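Coenzyme PQQ synthesis protein D (Xanthomonas campestris pv. campestris, PDB 3G2B) probably binds the precursor peptide PqqA and presents it to the enzyme PqqE in the biosynthesis of the cofactor pyrroloquinoline quinone. Local coordinates at residues A45-V48 with A49-D53; G54-S57 with L58-A62; T84-L87 with H88-L92. All blocks are in the same frame, centred on the assembly; numbering follows the deposited sequence.

Contact 1: A45-V48 with A49-D53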
loop_
_atom_site.group_PDB
_atom_site.type_symbol
_atom_site.label_atom_id
_atom_site.label_comp_id
_atom_site.label_asym_id
_atom_site.label_seq_id
_atom_site.Cartn_x
_atom_site.Cartn_y
_atom_site.Cartn_z
ATOM N N ALA A 45 3.469 -7.905 -18.277
ATOM C CA ALA A 45 3.562 -7.644 -16.837
ATOM C C ALA A 45 3.692 -8.967 -16.080
ATOM O O ALA A 45 4.325 -9.042 -15.024
ATOM C CB ALA A 45 2.328 -6.888 -16.358
ATOM N N LEU A 46 3.072 -10.009 -16.621
ATOM C CA LEU A 46 3.142 -11.334 -16.016
ATOM C C LEU A 46 4.596 -11.808 -16.031
ATOM O O LEU A 46 5.107 -12.331 -15.038
ATOM C CB LEU A 46 2.261 -12.309 -16.809
ATOM C CG LEU A 46 2.389 -13.790 -16.461
ATOM C CD1 LEU A 46 2.045 -14.002 -14.986
ATOM C CD2 LEU A 46 1.462 -14.607 -17.362
ATOM N N VAL A 47 5.267 -11.612 -17.163
ATOM C CA VAL A 47 6.657 -12.025 -17.295
ATOM C C VAL A 47 7.578 -11.195 -16.406
ATOM O O VAL A 47 8.464 -11.733 -15.749
ATOM C CB VAL A 47 7.135 -11.903 -18.760
ATOM C CG1 VAL A 47 8.554 -12.433 -18.889
ATOM C CG2 VAL A 47 6.192 -12.675 -19.679
ATOM N N VAL A 48 7.361 -9.884 -16.383
ATOM C CA VAL A 48 8.192 -8.997 -15.574
ATOM C C VAL A 48 8.140 -9.381 -14.100
ATOM O O VAL A 48 9.170 -9.457 -13.433
ATOM C CB VAL A 48 7.749 -7.525 -15.722
ATOM C CG1 VAL A 48 8.553 -6.639 -14.770
ATOM C CG2 VAL A 48 7.926 -7.068 -17.160
ATOM N N ALA A 49 6.935 -9.619 -13.591
ATOM C CA ALA A 49 6.764 -9.988 -12.194
ATOM C C ALA A 49 7.543 -11.259 -11.867
ATOM O O ALA A 49 8.089 -11.402 -10.778
ATOM C CB ALA A 49 5.287 -10.186 -11.891
ATOM N N GLN A 50 7.589 -12.179 -12.826
ATOM C CA GLN A 50 8.290 -13.444 -12.649
ATOM C C GLN A 50 9.801 -13.239 -12.711
ATOM O O GLN A 50 10.558 -13.960 -12.059
ATOM C CB GLN A 50 7.842 -14.434 -13.734
ATOM C CG GLN A 50 8.460 -15.833 -13.663
ATOM C CD GLN A 50 9.791 -15.934 -14.386
ATOM O OE1 GLN A 50 9.947 -15.417 -15.490
ATOM N NE2 GLN A 50 10.751 -16.616 -13.772
ATOM N N ARG A 51 10.229 -12.238 -13.475
ATOM C CA ARG A 51 11.651 -11.950 -13.638
ATOM C C ARG A 51 12.313 -11.202 -12.481
ATOM O O ARG A 51 13.538 -11.227 -12.360
ATOM C CB ARG A 51 11.885 -11.188 -14.950
ATOM C CG ARG A 51 11.531 -11.992 -16.192
ATOM C CD ARG A 51 12.328 -13.288 -16.246
ATOM N NE ARG A 51 11.880 -14.173 -17.318
ATOM C CZ ARG A 51 12.191 -14.025 -18.602
ATOM N NH1 ARG A 51 11.726 -14.886 -19.497
ATOM N NH2 ARG A 51 12.977 -13.032 -18.993
ATOM N N TYR A 52 11.527 -10.533 -11.638
ATOM C CA TYR A 52 12.100 -9.819 -10.495
ATOM C C TYR A 52 12.876 -10.832 -9.657
ATOM O O TYR A 52 12.379 -11.926 -9.403
ATOM C CB TYR A 52 11.006 -9.229 -9.601
ATOM C CG TYR A 52 10.200 -8.075 -10.163
ATOM C CD1 TYR A 52 8.857 -7.931 -9.823
ATOM C CD2 TYR A 52 10.778 -7.107 -10.986
ATOM C CE1 TYR A 52 8.100 -6.858 -10.280
ATOM C CE2 TYR A 52 10.022 -6.013 -11.456
ATOM C CZ TYR A 52 8.683 -5.902 -11.095
ATOM O OH TYR A 52 7.910 -4.844 -11.546
ATOM N N ASP A 53 14.082 -10.470 -9.226
ATOM C CA ASP A 53 14.888 -11.363 -8.394
ATOM C C ASP A 53 15.754 -10.599 -7.396
ATOM O O ASP A 53 16.691 -11.160 -6.811
ATOM C CB ASP A 53 15.763 -12.278 -9.263
ATOM C CG ASP A 53 16.812 -11.521 -10.059
ATOM O OD1 ASP A 53 17.536 -12.173 -10.847
ATOM O OD2 ASP A 53 16.924 -10.289 -9.913
#
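A45 O accepts the amide of A49, N to O 3.0 Å, near the start of helix 44-51. L46 O takes a weaker bond from Q50 N. The L46 side chain leaves away from the following turn and packs on W30 of the second subunit. V47 O receives R51 N at 2.9 Å, in the carbonyl plane. V47 and R51 run side by side, pointing the same way. V47 CG1 stands anti to its backbone N (chi1 -176°), which places it over the centre of one face of the R51 guanidinium, 4.0 Å from CZ. Q50 OE1 lies in the plane of that group and accepts from R51 NE at 2.9 Å. R51 NH1 forms a salt bridge with E68. V48 lies in the last turn of the helix. Its O bonds weakly to R51 N and Y52 N, and lies over the centre of one face of the Y52 ring. Its CG1 meets the far part of that ring, 3.7 Å from CE2. Y52 OH reaches T84 on helix 73-89. The R51 guanidinium has a methyl over one face and bonds at NE and NH1, which should limit its rotation. The E68 salt bridge probably offsets its charge.

Contact 2: G54-S57 with L58-A62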
loop_
_atom_site.group_PDB
_atom_site.type_symbol
_atom_site.label_atom_id
_atom_site.label_comp_id
_atom_site.label_asym_id
_atom_site.label_seq_id
_atom_site.Cartn_x
_atom_site.Cartn_y
_atom_site.Cartn_z
ATOM N N GLY A 54 15.430 -9.323 -7.199
ATOM C CA GLY A 54 16.164 -8.487 -6.265
ATOM C C GLY A 54 17.616 -8.280 -6.641
ATOM O O GLY A 54 18.424 -7.859 -5.810
ATOM N N THR A 55 17.946 -8.561 -7.899
ATOM C CA THR A 55 19.314 -8.422 -8.386
ATOM C C THR A 55 19.328 -7.678 -9.719
ATOM O O THR A 55 19.971 -6.635 -9.860
ATOM C CB THR A 55 19.957 -9.809 -8.583
ATOM O OG1 THR A 55 19.770 -10.596 -7.397
ATOM C CG2 THR A 55 21.441 -9.673 -8.863
ATOM N N GLN A 56 18.615 -8.226 -10.700
ATOM C CA GLN A 56 18.524 -7.616 -12.024
ATOM C C GLN A 56 17.811 -6.273 -11.920
ATOM O O GLN A 56 16.852 -6.134 -11.162
ATOM C CB GLN A 56 17.732 -8.525 -12.970
ATOM C CG GLN A 56 18.336 -9.902 -13.167
ATOM C CD GLN A 56 19.615 -9.863 -13.977
ATOM O OE1 GLN A 56 20.608 -10.501 -13.623
ATOM N NE2 GLN A 56 19.594 -9.120 -15.080
ATOM N N SER A 57 18.272 -5.290 -12.685
ATOM C CA SER A 57 17.649 -3.969 -12.678
ATOM C C SER A 57 16.540 -3.960 -13.716
ATOM O O SER A 57 16.465 -4.864 -14.550
ATOM C CB SER A 57 18.672 -2.895 -13.038
ATOM O OG SER A 57 19.062 -3.019 -14.395
ATOM N N LEU A 58 15.684 -2.942 -13.673
ATOM C CA LEU A 58 14.598 -2.853 -14.646
ATOM C C LEU A 58 15.184 -2.695 -16.045
ATOM O O LEU A 58 14.620 -3.185 -17.021
ATOM C CB LEU A 58 13.676 -1.673 -14.325
ATOM C CG LEU A 58 13.005 -1.722 -12.949
ATOM C CD1 LEU A 58 11.972 -0.593 -12.860
ATOM C CD2 LEU A 58 12.332 -3.072 -12.734
ATOM N N ALA A 59 16.318 -2.006 -16.139
ATOM C CA ALA A 59 16.975 -1.821 -17.427
ATOM C C ALA A 59 17.373 -3.187 -17.979
ATOM O O ALA A 59 17.143 -3.485 -19.152
ATOM C CB ALA A 59 18.211 -0.932 -17.264
ATOM N N GLN A 60 17.959 -4.024 -17.127
ATOM C CA GLN A 60 18.378 -5.358 -17.543
ATOM C C GLN A 60 17.175 -6.222 -17.899
ATOM O O GLN A 60 17.197 -6.960 -18.879
ATOM C CB GLN A 60 19.187 -6.025 -16.430
ATOM C CG GLN A 60 20.544 -5.378 -16.207
ATOM C CD GLN A 60 21.277 -5.952 -15.004
ATOM O OE1 GLN A 60 20.823 -5.830 -13.867
ATOM N NE2 GLN A 60 22.422 -6.584 -15.253
ATOM N N ILE A 61 16.122 -6.130 -17.098
ATOM C CA ILE A 61 14.925 -6.915 -17.367
ATOM C C ILE A 61 14.333 -6.526 -18.720
ATOM O O ILE A 61 13.943 -7.390 -19.507
ATOM C CB ILE A 61 13.875 -6.716 -16.251
ATOM C CG1 ILE A 61 14.376 -7.373 -14.960
ATOM C CG2 ILE A 61 12.535 -7.319 -16.676
ATOM C CD1 ILE A 61 13.516 -7.093 -13.743
ATOM N N ALA A 62 14.284 -5.227 -18.997
ATOM C CA ALA A 62 13.729 -4.745 -20.260
ATOM C C ALA A 62 14.581 -5.169 -21.453
ATOM O O ALA A 62 14.051 -5.562 -22.490
ATOM C CB ALA A 62 13.596 -3.232 -20.227
#
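S57 OG sits between its own backbone N and carbonyl carbon (chi1 68°), and from there it faces the first turn of helix 58-68. The Q60 side chain leaves with CG beside its backbone N (chi1 -69°) and runs extended beyond CG, back toward the chain before the helix. These two torsions let S57 and Q60 bond twice. Q60 N donates to S57 OG at 3.1 Å, with an N-H...O angle of 162°. In return S57 N donates to Q60 OE1 at 2.9 Å, in the plane of the side-chain carbonyl and on a lone pair. The Q60 chain passes close to the serine hydroxyl on the way, with CG 3.3 Å from S57 OG. Q56 crosses Q60 at about a right angle. The Q56 chain bends at chi2, and Q56 NE2 comes 3.4 Å from Q60 CB. I61 N bonds to S57 O at 2.9 Å, the first regular helical turn. The I61 CG1 branch lies against the same S57 O and reaches Q56 CB at 4.1 Å. Before the helix, D53 OD2 accepts from the amides of T55 and Q56. L58 packs on V80 of helix 73-89, while S57 and A59 touch R9 of the second subunit. With S57 as N-cap and Q60 as its reciprocal partner, this is a capping box. It starts the second helix of the three-helix bundle of PqqD, a family placed among helix-turn-helix folds.

Contact 3: T84-L87 with H88-L92. With PO4 (phosphate ion), chain B; PO4 (phosphate ion), chain C.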
loop_
_atom_site.group_PDB
_atom_site.type_symbol
_atom_site.label_atom_id
_atom_site.label_comp_id
_atom_site.label_asym_id
_atom_site.label_seq_id
_atom_site.Cartn_x
_atom_site.Cartn_y
_atom_site.Cartn_z
ATOM N N THR A 84 6.313 -1.478 -12.654
ATOM C CA THR A 84 7.014 -1.518 -11.380
ATOM C C THR A 84 6.586 -0.375 -10.474
ATOM O O THR A 84 6.457 -0.544 -9.263
ATOM C CB THR A 84 8.533 -1.477 -11.604
ATOM O OG1 THR A 84 8.894 -2.539 -12.494
ATOM C CG2 THR A 84 9.274 -1.642 -10.287
ATOM N N THR A 85 6.357 0.792 -11.067
ATOM C CA THR A 85 5.911 1.943 -10.303
ATOM C C THR A 85 4.560 1.622 -9.659
ATOM O O THR A 85 4.348 1.893 -8.479
ATOM C CB THR A 85 5.771 3.177 -11.205
ATOM O OG1 THR A 85 7.065 3.540 -11.706
ATOM C CG2 THR A 85 5.182 4.347 -10.430
ATOM N N THR A 86 3.656 1.035 -10.437
ATOM C CA THR A 86 2.337 0.668 -9.929
ATOM C C THR A 86 2.436 -0.366 -8.809
ATOM O O THR A 86 1.785 -0.234 -7.767
ATOM C CB THR A 86 1.456 0.104 -11.059
ATOM O OG1 THR A 86 1.217 1.141 -12.022
ATOM C CG2 THR A 86 0.120 -0.395 -10.512
ATOM N N LEU A 87 3.255 -1.392 -9.016
ATOM C CA LEU A 87 3.410 -2.425 -7.995
ATOM C C LEU A 87 4.080 -1.869 -6.744
ATOM O O LEU A 87 3.793 -2.303 -5.625
ATOM C CB LEU A 87 4.212 -3.609 -8.549
ATOM C CG LEU A 87 3.579 -4.336 -9.740
ATOM C CD1 LEU A 87 4.432 -5.565 -10.081
ATOM C CD2 LEU A 87 2.152 -4.758 -9.409
ATOM N N HIS A 88 4.973 -0.903 -6.923
ATOM C CA HIS A 88 5.650 -0.300 -5.783
ATOM C C HIS A 88 4.635 0.519 -4.984
ATOM O O HIS A 88 4.624 0.482 -3.756
ATOM C CB HIS A 88 6.789 0.605 -6.252
ATOM C CG HIS A 88 7.580 1.203 -5.130
ATOM N ND1 HIS A 88 7.985 2.520 -5.126
ATOM C CD2 HIS A 88 8.047 0.661 -3.981
ATOM C CE1 HIS A 88 8.667 2.765 -4.021
ATOM N NE2 HIS A 88 8.719 1.655 -3.309
ATOM N N GLN A 89 3.775 1.249 -5.687
ATOM C CA GLN A 89 2.764 2.063 -5.021
ATOM C C GLN A 89 1.860 1.184 -4.168
ATOM O O GLN A 89 1.409 1.596 -3.094
ATOM C CB GLN A 89 1.921 2.813 -6.051
ATOM C CG GLN A 89 2.699 3.837 -6.860
ATOM C CD GLN A 89 1.833 4.537 -7.883
ATOM O OE1 GLN A 89 1.094 3.893 -8.628
ATOM N NE2 GLN A 89 1.928 5.861 -7.936
ATOM N N LYS A 90 1.616 -0.034 -4.646
ATOM C CA LYS A 90 0.761 -0.979 -3.939
ATOM C C LYS A 90 1.473 -1.723 -2.811
ATOM O O LYS A 90 0.913 -2.648 -2.225
ATOM C CB LYS A 90 0.141 -1.966 -4.932
ATOM C CG LYS A 90 -0.874 -1.315 -5.872
ATOM C CD LYS A 90 -1.530 -2.332 -6.788
ATOM C CE LYS A 90 -2.517 -1.680 -7.753
ATOM N NZ LYS A 90 -3.621 -0.946 -7.066
ATOM N N ARG A 91 2.704 -1.305 -2.512
ATOM C CA ARG A 91 3.505 -1.889 -1.431
ATOM C C ARG A 91 3.780 -3.376 -1.645
ATOM O O ARG A 91 3.768 -4.159 -0.692
ATOM C CB ARG A 91 2.774 -1.722 -0.093
ATOM C CG ARG A 91 1.905 -0.476 0.018
ATOM C CD ARG A 91 2.685 0.733 0.467
ATOM N NE ARG A 91 3.200 0.568 1.824
ATOM C CZ ARG A 91 3.853 1.513 2.489
ATOM N NH1 ARG A 91 4.293 1.282 3.717
ATOM N NH2 ARG A 91 4.060 2.695 1.925
ATOM N N LEU A 92 4.043 -3.770 -2.884
ATOM C CA LEU A 92 4.277 -5.178 -3.169
ATOM C C LEU A 92 5.739 -5.535 -3.405
ATOM O O LEU A 92 6.070 -6.711 -3.530
ATOM C CB LEU A 92 3.464 -5.598 -4.396
ATOM C CG LEU A 92 1.954 -5.346 -4.363
ATOM C CD1 LEU A 92 1.345 -5.761 -5.691
ATOM C CD2 LEU A 92 1.331 -6.119 -3.218
HETATM P P PO4 B . 3.058 -2.306 4.816
HETATM O O1 PO4 B . 2.388 -2.054 3.411
HETATM O O2 PO4 B . 4.057 -1.130 5.144
HETATM O O3 PO4 B . 1.938 -2.382 5.922
HETATM O O4 PO4 B . 3.849 -3.668 4.789
HETATM P P PO4 C . -4.742 -1.693 -3.537
HETATM O O1 PO4 C . -3.796 -1.291 -2.341
HETATM O O2 PO4 C . -4.759 -0.538 -4.610
HETATM O O3 PO4 C . -4.215 -3.027 -4.193
HETATM O O4 PO4 C . -6.205 -1.926 -2.999
HETATM O O HOH W 1 6.181 4.211 -6.983
#
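H88 N bonds to T84 O at 2.8 Å, and CB of H88 rests against the same oxygen. The imidazole ND1 shares a water with T85 O, whose bond to that water is weak. Q89 N donates to T85 O at 2.9 Å. The extended Q89 side chain brings CG to 3.0 Å from T85 O. K90 runs alongside T86, CE 4.0 Å from T86 CG2. The chain stays straight until it bends at chi4 (-59°), and NZ then donates to O2 of one phosphate at 2.7 Å. R91 has positive phi and is the C-prime residue of a Schellman motif. Its N bonds to H88 O, while L92 N reaches back to L87 O at 3.1 Å. The R91 side chain bends at chi2 and chi3, and its guanidinium meets a second phosphate edge-on: NE bonds to O1, and NH1 to O2 at 2.8 Å. Both phosphates probably come from the crystallisation liquor. L92 turns CD1 onto L87 CD2, 3.9 Å away. At the end of helix 73-89 this leucine pair faces strand 29-41, where both side chains pack on V39. L87 also touches L93 of strand 93-94, and L92 meets A34 of the second subunit.

The three contacts mark, in chain order, the end of helix 44-51, the start of helix 58-68 and the end of helix 73-89. Y52 joins contact 1 to both others. Its CD2 packs on I61 CD1 of contact 2 at 3.9 Å, and its OH probably hydrogen-bonds to T84 OG1 of contact 3 at 2.7 Å. L58 CD2 of contact 2 approaches that same T84 OG1 at 3.5 Å. The centres of contacts 1 and 2 lie about 10 Å apart, those of contacts 2 and 3 about 16 Å. All three touch the second subunit. The phosphates at contact 3 lie between the subunits; R16 and R37 of both chains and K90 and R91 of the second also bond to them.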